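Local atomic coordinates of D-glyceraldehyde dehydrogenase (NADP(+)) (Thermoplasma acidophilum, PDB entry 5IZD), a protein that oxidises D-glyceraldehyde to (R)-glycerate with NADP+ and water, as a step of the non-phosphorylated Entner-Doudoroff pathway. Residues 422-427 and 431-436; 269-274 and 410-415. All blocks are in the same frame, centred on the assembly; numbering follows the deposited sequence.

Contact 1 (422-427 and 431-436); sequences FEASER and GELYVN
Glu423 O is gripped by two backbone amides, Glu426 N at 3.1 Å and Arg427 N at 3.0 Å, in the helical turn that presents Ala424 and Ser425 to Leu433. The contact is small and buried, and it is made by one branch of the leucine. Leu433 holds CG anti to its backbone N (chi1 175°), and CD2 is the methyl that meets the helix. Leu433 CD2 lies 4.1 Å from Ala424 CB, an apolar touch. Leu433 CD2 also comes to 3.9 Å from Ala424 O and 4.1 Å from Ser425 N, so it rests on the peptide link between the two residues. Of the Ser425 side chain, OG is nearest, a loose 4.5 Å from Leu433 CD2. That hydroxyl is hydrogen-bonded to Ile421 O, one turn back.

The side chains of Glu432 and Tyr434 lie on the other face of the strand. There Tyr434 OH donates to Glu432 OE2 at 2.9 Å, coming from above the carboxylate plane, 71° out of it. The other carboxylate oxygen, OE1, is hydrogen-bonded to His447.

Helix 418-427 is the crossover helix of a beta-alpha-beta unit, and it packs on both strands of that unit. Ala424 also touches Leu413 of strand 410-414. On its other edge, strand 432-435 pairs in parallel with a strand of a neighbouring subunit, so the sheet runs on across the interface.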
ATOM      1  N   PHE A 422      19.969  15.685   1.903  1.00 33.36           N
ATOM      2  CA  PHE A 422      18.647  15.630   1.268  1.00 33.37           C
ATOM      3  C   PHE A 422      18.714  15.799  -0.254  1.00 33.42           C
ATOM      4  O   PHE A 422      17.977  15.154  -1.004  1.00 33.14           O
ATOM      5  CB  PHE A 422      17.714  16.687   1.887  1.00 34.09           C
ATOM      6  CG  PHE A 422      17.327  16.384   3.303  1.00 34.34           C
ATOM      7  CD1 PHE A 422      16.491  15.307   3.595  1.00 34.20           C
ATOM      8  CD2 PHE A 422      17.784  17.150   4.342  1.00 35.09           C
ATOM      9  CE1 PHE A 422      16.108  15.016   4.907  1.00 34.29           C
ATOM     10  CE2 PHE A 422      17.401  16.868   5.642  1.00 35.44           C
ATOM     11  CZ  PHE A 422      16.563  15.806   5.928  1.00 34.90           C
ATOM     12  N   GLU A 423      19.592  16.660  -0.731  1.00 34.21           N
ATOM     13  CA  GLU A 423      19.735  16.838  -2.164  1.00 34.49           C
ATOM     14  C   GLU A 423      20.347  15.604  -2.861  1.00 33.67           C
ATOM     15  O   GLU A 423      19.857  15.183  -3.905  1.00 33.13           O
ATOM     16  CB  GLU A 423      20.550  18.120  -2.467  1.00 35.93           C
ATOM     17  CG  GLU A 423      20.677  18.388  -3.972  1.00 36.59           C
ATOM     18  CD  GLU A 423      21.417  19.643  -4.300  1.00 37.89           C
ATOM     19  OE1 GLU A 423      20.673  20.514  -4.786  1.00 39.34           O
ATOM     20  OE2 GLU A 423      22.661  19.760  -4.054  1.00 38.17           O
ATOM     21  N   ALA A 424      21.426  15.068  -2.292  1.00 33.30           N
ATOM     22  CA  ALA A 424      22.054  13.800  -2.796  1.00 32.76           C
ATOM     23  C   ALA A 424      21.109  12.618  -2.837  1.00 32.09           C
ATOM     24  O   ALA A 424      21.236  11.770  -3.691  1.00 31.27           O
ATOM     25  CB  ALA A 424      23.253  13.417  -1.950  1.00 32.82           C
ATOM     26  N   SER A 425      20.123  12.592  -1.946  1.00 32.29           N
ATOM     27  CA  SER A 425      19.139  11.530  -1.972  1.00 32.02           C
ATOM     28  C   SER A 425      18.430  11.403  -3.294  1.00 31.83           C
ATOM     29  O   SER A 425      17.930  10.345  -3.607  1.00 30.80           O
ATOM     30  CB  SER A 425      18.169  11.680  -0.821  1.00 32.50           C
ATOM     31  OG  SER A 425      18.903  11.610   0.394  1.00 33.04           O
ATOM     32  N   GLU A 426      18.331  12.505  -4.051  1.00 33.05           N
ATOM     33  CA  GLU A 426      17.796  12.476  -5.430  1.00 33.22           C
ATOM     34  C   GLU A 426      18.871  12.585  -6.507  1.00 32.53           C
ATOM     35  O   GLU A 426      18.736  11.937  -7.560  1.00 32.29           O
ATOM     36  CB  GLU A 426      16.702  13.570  -5.648  1.00 35.05           C
ATOM     37  CG  GLU A 426      15.353  13.067  -5.132  1.00 36.52           C
ATOM     38  CD  GLU A 426      14.104  13.857  -5.582  1.00 39.03           C
ATOM     39  OE1 GLU A 426      13.781  14.952  -5.034  1.00 39.51           O
ATOM     40  OE2 GLU A 426      13.374  13.323  -6.460  1.00 41.77           O
ATOM     41  N   ARG A 427      19.909  13.394  -6.276  0.50 32.51           N
ATOM     42  CA  ARG A 427      20.863  13.683  -7.336  0.50 32.55           C
ATOM     43  C   ARG A 427      21.909  12.519  -7.528  0.50 31.89           C
ATOM     44  O   ARG A 427      22.502  12.403  -8.615  0.50 31.67           O
ATOM     45  CB  ARG A 427      21.518  15.050  -7.108  0.50 33.46           C
ATOM     46  CG  ARG A 427      20.577  16.268  -7.291  0.50 34.10           C
ATOM     47  CD  ARG A 427      20.542  16.692  -8.758  0.50 34.51           C
ATOM     48  NE  ARG A 427      19.408  17.512  -9.176  0.50 34.88           N
ATOM     49  CZ  ARG A 427      19.412  18.321 -10.235  0.50 35.40           C
ATOM     50  NH1 ARG A 427      20.497  18.467 -10.972  0.50 35.73           N
ATOM     51  NH2 ARG A 427      18.323  19.001 -10.555  0.50 35.73           N
ATOM     52  N   GLY A 431      21.139   3.012  -6.504  1.00 26.93           N
ATOM     53  CA  GLY A 431      20.068   2.287  -5.790  1.00 26.73           C
ATOM     54  C   GLY A 431      20.191   2.363  -4.285  1.00 26.84           C
ATOM     55  O   GLY A 431      19.160   2.389  -3.594  1.00 26.75           O
ATOM     56  N   GLU A 432      21.420   2.441  -3.777  1.00 27.16           N
ATOM     57  CA  GLU A 432      21.656   2.604  -2.339  1.00 27.60           C
ATOM     58  C   GLU A 432      22.653   3.717  -2.048  1.00 27.81           C
ATOM     59  O   GLU A 432      23.739   3.765  -2.651  1.00 27.52           O
ATOM     60  CB  GLU A 432      22.139   1.299  -1.681  1.00 28.02           C
ATOM     61  CG  GLU A 432      21.233   0.128  -1.956  1.00 28.20           C
ATOM     62  CD  GLU A 432      21.700  -1.183  -1.370  1.00 28.67           C
ATOM     63  OE1 GLU A 432      20.793  -2.026  -1.194  1.00 28.91           O
ATOM     64  OE2 GLU A 432      22.938  -1.443  -1.171  1.00 29.48           O
ATOM     65  N   LEU A 433      22.252   4.655  -1.164  1.00 28.06           N
ATOM     66  CA  LEU A 433      23.151   5.680  -0.673  1.00 28.61           C
ATOM     67  C   LEU A 433      23.290   5.491   0.845  1.00 28.86           C
ATOM     68  O   LEU A 433      22.314   5.599   1.565  1.00 29.18           O
ATOM     69  CB  LEU A 433      22.666   7.085  -1.073  1.00 28.99           C
ATOM     70  CG  LEU A 433      23.456   8.271  -0.524  1.00 29.63           C
ATOM     71  CD1 LEU A 433      24.875   8.368  -1.053  1.00 29.83           C
ATOM     72  CD2 LEU A 433      22.688   9.552  -0.796  1.00 30.19           C
ATOM     73  N   TYR A 434      24.493   5.218   1.318  1.00 29.03           N
ATOM     74  CA  TYR A 434      24.806   5.091   2.725  1.00 29.38           C
ATOM     75  C   TYR A 434      25.417   6.420   3.207  1.00 29.71           C
ATOM     76  O   TYR A 434      26.484   6.880   2.757  1.00 30.01           O
ATOM     77  CB  TYR A 434      25.771   3.888   2.968  1.00 29.70           C
ATOM     78  CG  TYR A 434      25.157   2.536   2.643  1.00 29.69           C
ATOM     79  CD1 TYR A 434      24.380   1.844   3.579  1.00 29.87           C
ATOM     80  CD2 TYR A 434      25.367   1.932   1.394  1.00 29.78           C
ATOM     81  CE1 TYR A 434      23.796   0.617   3.277  1.00 29.74           C
ATOM     82  CE2 TYR A 434      24.798   0.702   1.082  1.00 29.53           C
ATOM     83  CZ  TYR A 434      23.988   0.066   2.021  1.00 29.67           C
ATOM     84  OH  TYR A 434      23.424  -1.159   1.707  1.00 29.72           O
ATOM     85  N   VAL A 435      24.730   7.041   4.147  1.00 29.61           N
ATOM     86  CA  VAL A 435      25.047   8.381   4.606  1.00 29.82           C
ATOM     87  C   VAL A 435      25.515   8.265   6.028  1.00 29.93           C
ATOM     88  O   VAL A 435      24.730   7.952   6.908  1.00 29.79           O
ATOM     89  CB  VAL A 435      23.789   9.284   4.574  1.00 29.89           C
ATOM     90  CG1 VAL A 435      24.128  10.664   5.120  1.00 30.55           C
ATOM     91  CG2 VAL A 435      23.218   9.374   3.161  1.00 29.54           C
ATOM     92  N   ASN A 436      26.805   8.540   6.229  1.00 30.21           N
ATOM     93  CA  ASN A 436      27.487   8.535   7.527  1.00 30.63           C
ATOM     94  C   ASN A 436      27.410   7.180   8.228  1.00 30.36           C
ATOM     95  O   ASN A 436      27.392   7.086   9.458  1.00 30.65           O
ATOM     96  CB  ASN A 436      27.003   9.686   8.419  1.00 31.18           C
ATOM     97  CG  ASN A 436      27.263  11.032   7.794  1.00 31.55           C
ATOM     98  OD1 ASN A 436      28.344  11.330   7.232  1.00 31.71           O
ATOM     99  ND2 ASN A 436      26.287  11.863   7.891  1.00 31.88           N
TER

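Contact 2 (269-274 and 410-415)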
ATOM      1  N   LEU A 269      35.221   3.236   5.465  1.00 30.85           N
ATOM      2  CA  LEU A 269      35.996   2.914   4.270  1.00 30.85           C
ATOM      3  C   LEU A 269      36.783   1.613   4.445  1.00 30.89           C
ATOM      4  O   LEU A 269      36.878   0.820   3.513  1.00 30.64           O
ATOM      5  CB  LEU A 269      36.974   4.029   3.905  1.00 31.22           C
ATOM      6  CG  LEU A 269      37.778   3.799   2.629  1.00 31.19           C
ATOM      7  CD1 LEU A 269      36.855   3.652   1.423  1.00 30.80           C
ATOM      8  CD2 LEU A 269      38.727   4.982   2.448  1.00 31.80           C
ATOM      9  N   LEU A 270      37.330   1.391   5.634  1.00 31.30           N
ATOM     10  CA  LEU A 270      37.995   0.099   5.900  1.00 31.46           C
ATOM     11  C   LEU A 270      37.027  -1.048   5.666  1.00 30.73           C
ATOM     12  O   LEU A 270      37.384  -2.060   5.028  1.00 30.43           O
ATOM     13  CB  LEU A 270      38.548   0.045   7.317  1.00 32.19           C
ATOM     14  CG  LEU A 270      39.850   0.803   7.598  1.00 32.98           C
ATOM     15  CD1 LEU A 270      40.106   0.812   9.116  1.00 33.59           C
ATOM     16  CD2 LEU A 270      41.023   0.145   6.877  1.00 33.05           C
ATOM     17  N   TRP A 271      35.826  -0.903   6.213  1.00 30.21           N
ATOM     18  CA  TRP A 271      34.752  -1.864   5.976  1.00 29.61           C
ATOM     19  C   TRP A 271      34.405  -1.992   4.469  1.00 29.09           C
ATOM     20  O   TRP A 271      34.483  -3.098   3.882  1.00 28.62           O
ATOM     21  CB  TRP A 271      33.484  -1.536   6.775  1.00 29.48           C
ATOM     22  CG  TRP A 271      32.436  -2.530   6.461  1.00 29.05           C
ATOM     23  CD1 TRP A 271      32.256  -3.757   7.059  1.00 29.04           C
ATOM     24  CD2 TRP A 271      31.439  -2.433   5.440  1.00 28.62           C
ATOM     25  NE1 TRP A 271      31.229  -4.424   6.453  1.00 28.62           N
ATOM     26  CE2 TRP A 271      30.730  -3.645   5.439  1.00 28.41           C
ATOM     27  CE3 TRP A 271      31.112  -1.458   4.486  1.00 28.45           C
ATOM     28  CZ2 TRP A 271      29.698  -3.888   4.555  1.00 28.02           C
ATOM     29  CZ3 TRP A 271      30.081  -1.729   3.575  1.00 28.03           C
ATOM     30  CH2 TRP A 271      29.397  -2.920   3.633  1.00 27.81           C
ATOM     31  N   ALA A 272      34.148  -0.859   3.822  1.00 28.76           N
ATOM     32  CA  ALA A 272      33.636  -0.884   2.468  1.00 28.42           C
ATOM     33  C   ALA A 272      34.627  -1.406   1.440  1.00 28.53           C
ATOM     34  O   ALA A 272      34.224  -2.034   0.466  1.00 28.14           O
ATOM     35  CB  ALA A 272      33.068   0.508   2.067  1.00 28.43           C
ATOM     36  N   LYS A 273      35.928  -1.190   1.669  1.00 29.07           N
ATOM     37  CA  LYS A 273      36.927  -1.719   0.785  1.00 29.31           C
ATOM     38  C   LYS A 273      37.326  -3.163   1.107  1.00 29.48           C
ATOM     39  O   LYS A 273      37.530  -3.964   0.207  1.00 29.47           O
ATOM     40  CB  LYS A 273      38.198  -0.899   0.835  1.00 29.76           C
ATOM     41  CG  LYS A 273      39.225  -1.271  -0.233  1.00 29.94           C
ATOM     42  CD  LYS A 273      38.740  -1.037  -1.652  1.00 29.70           C
ATOM     43  CE  LYS A 273      38.212  -2.273  -2.325  1.00 29.36           C
ATOM     44  NZ  LYS A 273      37.689  -1.985  -3.674  1.00 29.19           N
ATOM     45  N   TYR A 274      37.528  -3.472   2.378  1.00 29.88           N
ATOM     46  CA  TYR A 274      38.219  -4.712   2.734  1.00 30.21           C
ATOM     47  C   TYR A 274      37.349  -5.811   3.211  1.00 30.03           C
ATOM     48  O   TYR A 274      37.816  -6.941   3.270  1.00 30.22           O
ATOM     49  CB  TYR A 274      39.385  -4.465   3.729  1.00 30.74           C
ATOM     50  CG  TYR A 274      40.327  -3.448   3.218  1.00 31.06           C
ATOM     51  CD1 TYR A 274      40.915  -3.602   1.958  1.00 31.16           C
ATOM     52  CD2 TYR A 274      40.627  -2.306   3.954  1.00 31.35           C
ATOM     53  CE1 TYR A 274      41.799  -2.654   1.460  1.00 31.55           C
ATOM     54  CE2 TYR A 274      41.508  -1.372   3.481  1.00 31.71           C
ATOM     55  CZ  TYR A 274      42.085  -1.514   2.235  1.00 31.84           C
ATOM     56  OH  TYR A 274      42.969  -0.546   1.727  1.00 32.28           O
ATOM     57  N   ALA A 410      25.444   0.656  -5.155  1.00 26.98           N
ATOM     58  CA  ALA A 410      25.664   1.354  -3.874  1.00 26.82           C
ATOM     59  C   ALA A 410      26.526   2.586  -3.998  1.00 26.87           C
ATOM     60  O   ALA A 410      27.197   2.789  -5.012  1.00 26.84           O
ATOM     61  CB  ALA A 410      26.304   0.407  -2.886  1.00 26.93           C
ATOM     62  N   SER A 411      26.495   3.395  -2.944  1.00 26.79           N
ATOM     63  CA  SER A 411      27.255   4.617  -2.864  1.00 27.08           C
ATOM     64  C   SER A 411      27.295   5.046  -1.383  1.00 27.17           C
ATOM     65  O   SER A 411      26.460   4.572  -0.597  1.00 26.93           O
ATOM     66  CB  SER A 411      26.609   5.713  -3.763  1.00 27.18           C
ATOM     67  OG  SER A 411      25.320   6.031  -3.284  1.00 26.98           O
ATOM     68  N   TYR A 412      28.285   5.878  -1.030  1.00 27.51           N
ATOM     69  CA  TYR A 412      28.587   6.270   0.352  1.00 27.79           C
ATOM     70  C   TYR A 412      28.887   7.750   0.400  1.00 28.37           C
ATOM     71  O   TYR A 412      29.600   8.262  -0.467  1.00 28.56           O
ATOM     72  CB  TYR A 412      29.788   5.493   0.948  1.00 27.88           C
ATOM     73  CG  TYR A 412      29.587   3.988   0.930  1.00 27.41           C
ATOM     74  CD1 TYR A 412      29.914   3.263  -0.179  1.00 27.16           C
ATOM     75  CD2 TYR A 412      29.083   3.312   2.033  1.00 27.31           C
ATOM     76  CE1 TYR A 412      29.743   1.873  -0.222  1.00 26.81           C
ATOM     77  CE2 TYR A 412      28.864   1.904   1.996  1.00 26.96           C
ATOM     78  CZ  TYR A 412      29.182   1.197   0.865  1.00 26.66           C
ATOM     79  OH  TYR A 412      28.933  -0.145   0.763  1.00 26.26           O
ATOM     80  N   LEU A 413      28.390   8.420   1.425  1.00 28.67           N
ATOM     81  CA  LEU A 413      28.596   9.874   1.564  1.00 29.43           C
ATOM     82  C   LEU A 413      28.844  10.223   3.028  1.00 30.00           C
ATOM     83  O   LEU A 413      28.021   9.854   3.854  1.00 30.10           O
ATOM     84  CB  LEU A 413      27.319  10.589   1.093  1.00 29.26           C
ATOM     85  CG  LEU A 413      27.237  12.110   1.305  1.00 29.89           C
ATOM     86  CD1 LEU A 413      28.327  12.839   0.543  1.00 30.32           C
ATOM     87  CD2 LEU A 413      25.841  12.590   0.899  1.00 29.71           C
ATOM     88  N   PHE A 414      29.893  10.966   3.343  1.00 30.69           N
ATOM     89  CA  PHE A 414      30.126  11.447   4.681  1.00 31.34           C
ATOM     90  C   PHE A 414      30.123  12.959   4.684  1.00 32.34           C
ATOM     91  O   PHE A 414      30.938  13.581   4.017  1.00 32.82           O
ATOM     92  CB  PHE A 414      31.433  10.894   5.251  1.00 31.50           C
ATOM     93  CG  PHE A 414      31.281   9.480   5.744  1.00 30.90           C
ATOM     94  CD1 PHE A 414      31.155   8.443   4.846  1.00 30.24           C
ATOM     95  CD2 PHE A 414      31.124   9.221   7.099  1.00 31.08           C
ATOM     96  CE1 PHE A 414      30.902   7.146   5.290  1.00 29.86           C
ATOM     97  CE2 PHE A 414      30.889   7.935   7.557  1.00 30.63           C
ATOM     98  CZ  PHE A 414      30.751   6.908   6.647  1.00 30.07           C
ATOM     99  N   THR A 415      29.199  13.543   5.431  1.00 32.84           N
ATOM    100  CA  THR A 415      29.064  14.973   5.529  1.00 33.86           C
ATOM    101  C   THR A 415      28.131  15.276   6.682  1.00 34.39           C
ATOM    102  O   THR A 415      27.344  14.410   7.050  1.00 34.04           O
ATOM    103  CB  THR A 415      28.376  15.576   4.255  1.00 33.76           C
ATOM    104  OG1 THR A 415      28.373  17.004   4.313  1.00 34.50           O
ATOM    105  CG2 THR A 415      26.936  15.125   4.103  1.00 33.25           C
TER
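Tyr412 meets two residues of helix 262-274, Trp271 and Ala272, where that helix packs against the mixed, largely parallel sheet of the aldehyde dehydrogenase catalytic domain. Ala272 CB sits over one face of the tyrosine ring, 4.1 Å from Tyr412 CZ and offset toward the rim. Trp271 comes in at the hydroxyl end. The two aromatic side chains cross at about a right angle. Tyr412 OH lies at the edge of the indole, near its plane, 3.4 Å from Trp271 CZ3. Trp271 CZ3 is also 4.1 Å from Tyr412 CZ, which adds an apolar touch.

Tyr412 has CG anti to its carbonyl carbon (chi1 -58°), and its ring reaches out from the strand to the helix. In Trp271, CG is anti to the backbone N (chi1 179°); with chi2 near 86° the six-membered ring is the part that reaches the tyrosine.

The next shell fixes the phenol. Its OH is hydrogen-bonded to Ile282 O, and its ring meets those of Phe254 and Tyr434 from the two adjacent strands. Ile282 directly follows Cys281, the active-site cysteine assigned by similarity, so the tyrosine probably helps to position that chain. A phenylalanine here would probably leave Ile282 O without its hydroxyl partner and take away the oxygen that meets the edge of the indole.

Further out, the Trp271 side chain is about 11 Å from that of Asn149, the transition state stabiliser by similarity. The helix is tied to two more strands: Ala272 shares a backbone hydrogen bond with Ala284 of strand 284-290, and Lys273 NZ is hydrogen-bonded to Ala284 O and to Val386 O of strand 386-392.

The centres of contacts 1 and 2 are 13 Å apart, and both belong to the catalytic-domain sheet. Contact 2 joins helix 262-274 to strand 410-414. Contact 1 joins the next helix and strand in the chain, 418-427 and 432-435. The two strands are parallel neighbours, linked by probable hydrogen bonds from Tyr434 N to Ser411 O and from Leu413 N to Tyr434 O, each 2.8 Å. Helices 262-274 and 418-427 lie on opposite faces of the sheet: Tyr412 faces the first, Leu413 and Leu433 the second. Both contacts also touch the same neighbouring subunit. This part of the sheet thus adjoins both the subunit interface and the chain next to the cysteine that is probably catalytic.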